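Local coordinates for tRNA (adenine(58)-N(1))-methyltransferase catalytic subunit TRM61 C-terminal domain-containing protein (Thermoplasma acidophilum, PDB 1YB2) that probably transfers methyl groups from S-adenosyl-L-methionine to N1 of adenine 58 in tRNA, at residues 26-38 with 71-85. Sequence-based numbering, arbitrary orientation.
Sequences PVILVSEDEYGKF and KSFIVSDFSPMYFGR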
loop_
_atom_site.group_PDB
_atom_site.type_symbol
_atom_site.label_atom_id
_atom_site.label_comp_id
_atom_site.label_asym_id
_atom_site.label_seq_id
_atom_site.Cartn_x
_atom_site.Cartn_y
_atom_site.Cartn_z
ATOM N N PRO A 26 -22.954 0.235 6.382
ATOM C CA PRO A 26 -22.165 -0.194 7.533
ATOM C C PRO A 26 -22.237 -1.703 7.686
ATOM O O PRO A 26 -23.328 -2.253 7.851
ATOM C CB PRO A 26 -22.863 0.511 8.718
ATOM C CG PRO A 26 -24.023 1.320 8.120
ATOM C CD PRO A 26 -23.700 1.473 6.672
ATOM N N VAL A 27 -21.095 -2.375 7.619
ATOM C CA VAL A 27 -21.097 -3.829 7.648
ATOM C C VAL A 27 -20.101 -4.416 8.661
ATOM O O VAL A 27 -20.237 -5.571 9.065
ATOM C CB VAL A 27 -20.945 -4.425 6.197
ATOM C CG1 VAL A 27 -19.516 -4.299 5.671
ATOM C CG2 VAL A 27 -21.426 -5.857 6.138
ATOM N N ILE A 28 -19.132 -3.615 9.088
ATOM C CA ILE A 28 -18.052 -4.081 9.958
ATOM C C ILE A 28 -18.165 -3.458 11.360
ATOM O O ILE A 28 -18.500 -2.276 11.513
ATOM C CB ILE A 28 -16.649 -3.755 9.332
ATOM C CG1 ILE A 28 -16.523 -4.298 7.898
ATOM C CG2 ILE A 28 -15.485 -4.268 10.198
ATOM C CD1 ILE A 28 -16.888 -5.777 7.720
ATOM N N LEU A 29 -17.893 -4.258 12.380
ATOM C CA LEU A 29 -17.738 -3.744 13.741
ATOM C C LEU A 29 -16.257 -3.838 14.135
ATOM O O LEU A 29 -15.686 -4.935 14.179
ATOM C CB LEU A 29 -18.607 -4.530 14.711
ATOM C CG LEU A 29 -20.115 -4.498 14.444
ATOM C CD1 LEU A 29 -20.833 -5.365 15.433
ATOM C CD2 LEU A 29 -20.662 -3.073 14.500
ATOM N N VAL A 30 -15.632 -2.698 14.389
ATOM C CA VAL A 30 -14.194 -2.674 14.663
ATOM C C VAL A 30 -13.911 -2.310 16.113
ATOM O O VAL A 30 -14.775 -1.763 16.803
ATOM C CB VAL A 30 -13.424 -1.700 13.717
ATOM C CG1 VAL A 30 -13.729 -2.001 12.272
ATOM C CG2 VAL A 30 -13.740 -0.223 14.021
ATOM N N SER A 31 -12.694 -2.611 16.570
ATOM C CA SER A 31 -12.254 -2.233 17.904
ATOM C C SER A 31 -10.746 -2.419 18.016
ATOM O O SER A 31 -10.095 -2.826 17.050
ATOM C CB SER A 31 -12.980 -3.046 18.981
ATOM O OG SER A 31 -12.396 -4.328 19.120
ATOM N N GLU A 32 -10.205 -2.110 19.192
ATOM C CA GLU A 32 -8.788 -2.315 19.477
ATOM C C GLU A 32 -8.458 -3.810 19.616
ATOM O O GLU A 32 -7.286 -4.173 19.655
ATOM C CB GLU A 32 -8.319 -1.512 20.712
ATOM C CG GLU A 32 -6.824 -1.150 20.623
ATOM C CD GLU A 32 -6.214 -0.415 21.838
ATOM O OE1 GLU A 32 -6.757 0.647 22.272
ATOM O OE2 GLU A 32 -5.132 -0.879 22.311
ATOM N N ASP A 33 -9.462 -4.682 19.671
ATOM C CA ASP A 33 -9.155 -6.131 19.571
ATOM C C ASP A 33 -10.057 -6.999 18.683
ATOM O O ASP A 33 -9.627 -7.405 17.606
ATOM C CB ASP A 33 -8.897 -6.787 20.938
ATOM C CG ASP A 33 -10.075 -6.697 21.861
ATOM O OD1 ASP A 33 -10.648 -5.596 21.967
ATOM O OD2 ASP A 33 -10.430 -7.727 22.487
ATOM N N GLU A 34 -11.289 -7.282 19.110
ATOM C CA GLU A 34 -12.195 -8.118 18.297
ATOM C C GLU A 34 -12.949 -7.337 17.218
ATOM O O GLU A 34 -13.268 -6.153 17.383
ATOM C CB GLU A 34 -13.190 -8.878 19.175
ATOM C CG GLU A 34 -12.544 -9.904 20.093
ATOM C CD GLU A 34 -12.214 -11.209 19.383
ATOM O OE1 GLU A 34 -13.124 -11.798 18.742
ATOM O OE2 GLU A 34 -11.044 -11.658 19.476
ATOM N N TYR A 35 -13.212 -8.013 16.104
ATOM C CA TYR A 35 -14.017 -7.445 15.034
ATOM C C TYR A 35 -15.283 -8.272 14.868
ATOM O O TYR A 35 -15.328 -9.437 15.260
ATOM C CB TYR A 35 -13.232 -7.366 13.728
ATOM C CG TYR A 35 -12.149 -6.304 13.727
ATOM C CD1 TYR A 35 -11.196 -6.238 14.744
ATOM C CD2 TYR A 35 -12.067 -5.373 12.703
ATOM C CE1 TYR A 35 -10.198 -5.269 14.741
ATOM C CE2 TYR A 35 -11.078 -4.398 12.697
ATOM C CZ TYR A 35 -10.152 -4.344 13.714
ATOM O OH TYR A 35 -9.165 -3.374 13.688
ATOM N N GLY A 36 -16.314 -7.652 14.307
ATOM C CA GLY A 36 -17.603 -8.301 14.128
ATOM C C GLY A 36 -18.258 -7.846 12.849
ATOM O O GLY A 36 -17.673 -7.074 12.078
ATOM N N LYS A 37 -19.471 -8.339 12.623
ATOM C CA LYS A 37 -20.240 -7.968 11.445
ATOM C C LYS A 37 -21.590 -7.394 11.835
ATOM O O LYS A 37 -22.212 -7.819 12.817
ATOM C CB LYS A 37 -20.358 -9.138 10.453
ATOM C CG LYS A 37 -19.038 -9.392 9.691
ATOM C CD LYS A 37 -19.164 -10.376 8.509
ATOM C CE LYS A 37 -19.089 -11.838 8.950
ATOM N NZ LYS A 37 -18.656 -12.755 7.842
ATOM N N PHE A 38 -22.012 -6.387 11.079
ATOM C CA PHE A 38 -23.274 -5.703 11.331
ATOM C C PHE A 38 -24.165 -5.742 10.090
ATOM O O PHE A 38 -23.702 -5.498 8.982
ATOM C CB PHE A 38 -23.007 -4.248 11.758
ATOM C CG PHE A 38 -24.249 -3.476 12.096
ATOM C CD1 PHE A 38 -24.942 -3.727 13.278
ATOM C CD2 PHE A 38 -24.721 -2.491 11.240
ATOM C CE1 PHE A 38 -26.097 -3.026 13.592
ATOM C CE2 PHE A 38 -25.881 -1.781 11.550
ATOM C CZ PHE A 38 -26.565 -2.051 12.726
ATOM N N LYS A 71 -18.417 -4.120 26.195
ATOM C CA LYS A 71 -17.350 -3.952 25.204
ATOM C C LYS A 71 -17.761 -3.061 24.029
ATOM O O LYS A 71 -18.804 -3.285 23.412
ATOM C CB LYS A 71 -16.855 -5.305 24.700
ATOM C CG LYS A 71 -15.596 -5.180 23.877
ATOM C CD LYS A 71 -15.115 -6.522 23.367
ATOM C CE LYS A 71 -13.872 -6.328 22.498
ATOM N NZ LYS A 71 -14.098 -5.318 21.420
ATOM N N SER A 72 -16.913 -2.077 23.728
ATOM C CA SER A 72 -17.136 -1.111 22.660
ATOM C C SER A 72 -16.751 -1.612 21.261
ATOM O O SER A 72 -15.638 -2.099 21.039
ATOM C CB SER A 72 -16.343 0.166 22.933
ATOM O OG SER A 72 -16.821 0.837 24.084
ATOM N N PHE A 73 -17.670 -1.443 20.317
ATOM C CA PHE A 73 -17.375 -1.625 18.900
ATOM C C PHE A 73 -17.763 -0.368 18.161
ATOM O O PHE A 73 -18.790 0.248 18.500
ATOM C CB PHE A 73 -18.192 -2.791 18.343
ATOM C CG PHE A 73 -17.750 -4.128 18.846
ATOM C CD1 PHE A 73 -16.777 -4.858 18.161
ATOM C CD2 PHE A 73 -18.299 -4.660 20.014
ATOM C CE1 PHE A 73 -16.352 -6.107 18.635
ATOM C CE2 PHE A 73 -17.885 -5.918 20.502
ATOM C CZ PHE A 73 -16.916 -6.637 19.810
ATOM N N ILE A 74 -16.975 -0.001 17.154
ATOM C CA ILE A 74 -17.320 1.130 16.280
ATOM C C ILE A 74 -17.844 0.580 14.941
ATOM O O ILE A 74 -17.236 -0.327 14.342
ATOM C CB ILE A 74 -16.121 2.099 16.058
ATOM C CG1 ILE A 74 -15.481 2.537 17.401
ATOM C CG2 ILE A 74 -16.531 3.323 15.225
ATOM C CD1 ILE A 74 -16.489 3.118 18.448
ATOM N N VAL A 75 -18.987 1.103 14.501
ATOM C CA VAL A 75 -19.530 0.763 13.185
ATOM C C VAL A 75 -18.689 1.379 12.067
ATOM O O VAL A 75 -18.380 2.575 12.065
ATOM C CB VAL A 75 -21.030 1.175 13.049
ATOM C CG1 VAL A 75 -21.575 0.777 11.680
ATOM C CG2 VAL A 75 -21.861 0.524 14.133
ATOM N N SER A 76 -18.309 0.543 11.114
ATOM C CA SER A 76 -17.567 1.013 9.964
ATOM C C SER A 76 -18.123 0.433 8.642
ATOM O O SER A 76 -18.688 -0.665 8.616
ATOM C CB SER A 76 -16.111 0.613 10.119
ATOM O OG SER A 76 -15.339 1.066 9.034
ATOM N N ASP A 77 -17.946 1.170 7.553
ATOM C CA ASP A 77 -18.077 0.565 6.216
ATOM C C ASP A 77 -16.891 -0.376 6.007
ATOM O O ASP A 77 -15.832 -0.205 6.604
ATOM C CB ASP A 77 -18.065 1.629 5.114
ATOM C CG ASP A 77 -19.323 2.498 5.102
ATOM O OD1 ASP A 77 -20.407 2.052 5.544
ATOM O OD2 ASP A 77 -19.220 3.653 4.640
ATOM N N PHE A 78 -17.058 -1.368 5.138
ATOM C CA PHE A 78 -15.935 -2.219 4.776
ATOM C C PHE A 78 -14.760 -1.423 4.238
ATOM O O PHE A 78 -14.940 -0.458 3.508
ATOM C CB PHE A 78 -16.317 -3.279 3.736
ATOM C CG PHE A 78 -15.163 -4.150 3.351
ATOM C CD1 PHE A 78 -14.715 -5.144 4.220
ATOM C CD2 PHE A 78 -14.485 -3.937 2.158
ATOM C CE1 PHE A 78 -13.636 -5.952 3.882
ATOM C CE2 PHE A 78 -13.419 -4.726 1.813
ATOM C CZ PHE A 78 -12.982 -5.737 2.685
ATOM N N SER A 79 -13.557 -1.845 4.615
ATOM C CA SER A 79 -12.317 -1.328 4.056
ATOM C C SER A 79 -11.361 -2.512 4.043
ATOM O O SER A 79 -11.444 -3.364 4.936
ATOM C CB SER A 79 -11.799 -0.174 4.920
ATOM O OG SER A 79 -10.410 0.008 4.774
ATOM N N PRO A 80 -10.460 -2.588 3.042
ATOM C CA PRO A 80 -9.575 -3.747 2.961
ATOM C C PRO A 80 -8.667 -3.944 4.172
ATOM O O PRO A 80 -8.244 -5.066 4.412
ATOM C CB PRO A 80 -8.737 -3.479 1.697
ATOM C CG PRO A 80 -8.823 -2.052 1.478
ATOM C CD PRO A 80 -10.185 -1.638 1.947
HETATM N N MSE A 81 -8.399 -2.886 4.947
HETATM C CA MSE A 81 -7.629 -3.052 6.177
HETATM C C MSE A 81 -8.325 -3.950 7.196
HETATM O O MSE A 81 -7.650 -4.502 8.045
HETATM C CB MSE A 81 -7.196 -1.713 6.833
HETATM C CG MSE A 81 -8.281 -0.891 7.494
HETATM SE SE MSE A 81 -7.465 0.600 8.621
HETATM C CE MSE A 81 -5.599 0.331 8.166
ATOM N N TYR A 82 -9.650 -4.104 7.092
ATOM C CA TYR A 82 -10.427 -4.945 8.019
ATOM C C TYR A 82 -10.654 -6.383 7.562
ATOM O O TYR A 82 -11.100 -7.232 8.352
ATOM C CB TYR A 82 -11.784 -4.306 8.319
ATOM C CG TYR A 82 -11.704 -2.883 8.810
ATOM C CD1 TYR A 82 -10.817 -2.519 9.826
ATOM C CD2 TYR A 82 -12.514 -1.891 8.257
ATOM C CE1 TYR A 82 -10.735 -1.173 10.288
ATOM C CE2 TYR A 82 -12.447 -0.575 8.702
ATOM C CZ TYR A 82 -11.552 -0.221 9.727
ATOM O OH TYR A 82 -11.489 1.088 10.179
ATOM N N PHE A 83 -10.358 -6.644 6.285
ATOM C CA PHE A 83 -10.700 -7.914 5.644
ATOM C C PHE A 83 -10.168 -9.105 6.425
ATOM O O PHE A 83 -10.917 -10.006 6.748
ATOM C CB PHE A 83 -10.206 -7.929 4.192
ATOM C CG PHE A 83 -10.539 -9.193 3.432
ATOM C CD1 PHE A 83 -11.762 -9.325 2.766
ATOM C CD2 PHE A 83 -9.628 -10.234 3.362
ATOM C CE1 PHE A 83 -12.063 -10.483 2.045
ATOM C CE2 PHE A 83 -9.919 -11.404 2.643
ATOM C CZ PHE A 83 -11.140 -11.519 1.983
ATOM N N GLY A 84 -8.888 -9.092 6.759
ATOM C CA GLY A 84 -8.283 -10.214 7.478
ATOM C C GLY A 84 -8.830 -10.461 8.878
ATOM O O GLY A 84 -8.788 -11.596 9.375
ATOM N N ARG A 85 -9.352 -9.410 9.509
ATOM C CA ARG A 85 -9.917 -9.505 10.867
ATOM C C ARG A 85 -11.340 -10.055 10.879
ATOM O O ARG A 85 -11.766 -10.656 11.866
ATOM C CB ARG A 85 -9.923 -8.127 11.553
ATOM C CG ARG A 85 -8.548 -7.454 11.724
ATOM C CD ARG A 85 -7.711 -8.149 12.815
ATOM N NE ARG A 85 -7.298 -7.238 13.891
ATOM C CZ ARG A 85 -7.711 -7.344 15.158
ATOM N NH1 ARG A 85 -7.299 -6.466 16.081
ATOM N NH2 ARG A 85 -8.545 -8.327 15.506
HETATM O O HOH W 1 -11.521 -10.455 14.808
#
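With chi1 at -53°, Val30 sets its CG1 opposite its own carbonyl carbon, where it lies over the centre of the Tyr82 ring, Val30 CG1 to Tyr82 CE1 being 3.7 Å. Tyr35 CE2 comes 3.4 Å from Tyr82 CD1, the rings meeting obliquely with planes at 49°, and one face of Tyr35 lies against Arg85 CB. Arg85 bends back at chi2 and chi3, which lays its guanidinium over Tyr35 CE1. Its NH2 sits nearly in line with the Asp33 C=O but the bond is bent at the hydrogen and doubtfully short; NH1 adds a weak one. A water bridges Tyr35 N and Arg85 O. Beside these side chains, strand 28-30, from the FKBP-like N-terminal region, pairs antiparallel with its neighbour 71-76 in a mixed sheet: Val30 N to Ile74 O is 2.9 Å, Ile74 N to Val30 O 2.8 Å. At the Val27 end of the ladder comes a classic beta bulge, Ser76 O accepting from both Val27 N (3.1 Å) and Ile28 N. Leu29 CD2 packs on Val75 CG2, both residues against Leu66. Where strand 28-30 ends, Ser31 OG accepts from Asp33 N, an ST turn, donates to Glu34 O and takes a bond from Lys71 NZ at 3.0 Å; Asp33 OD1 adds a long salt bridge to that ammonium.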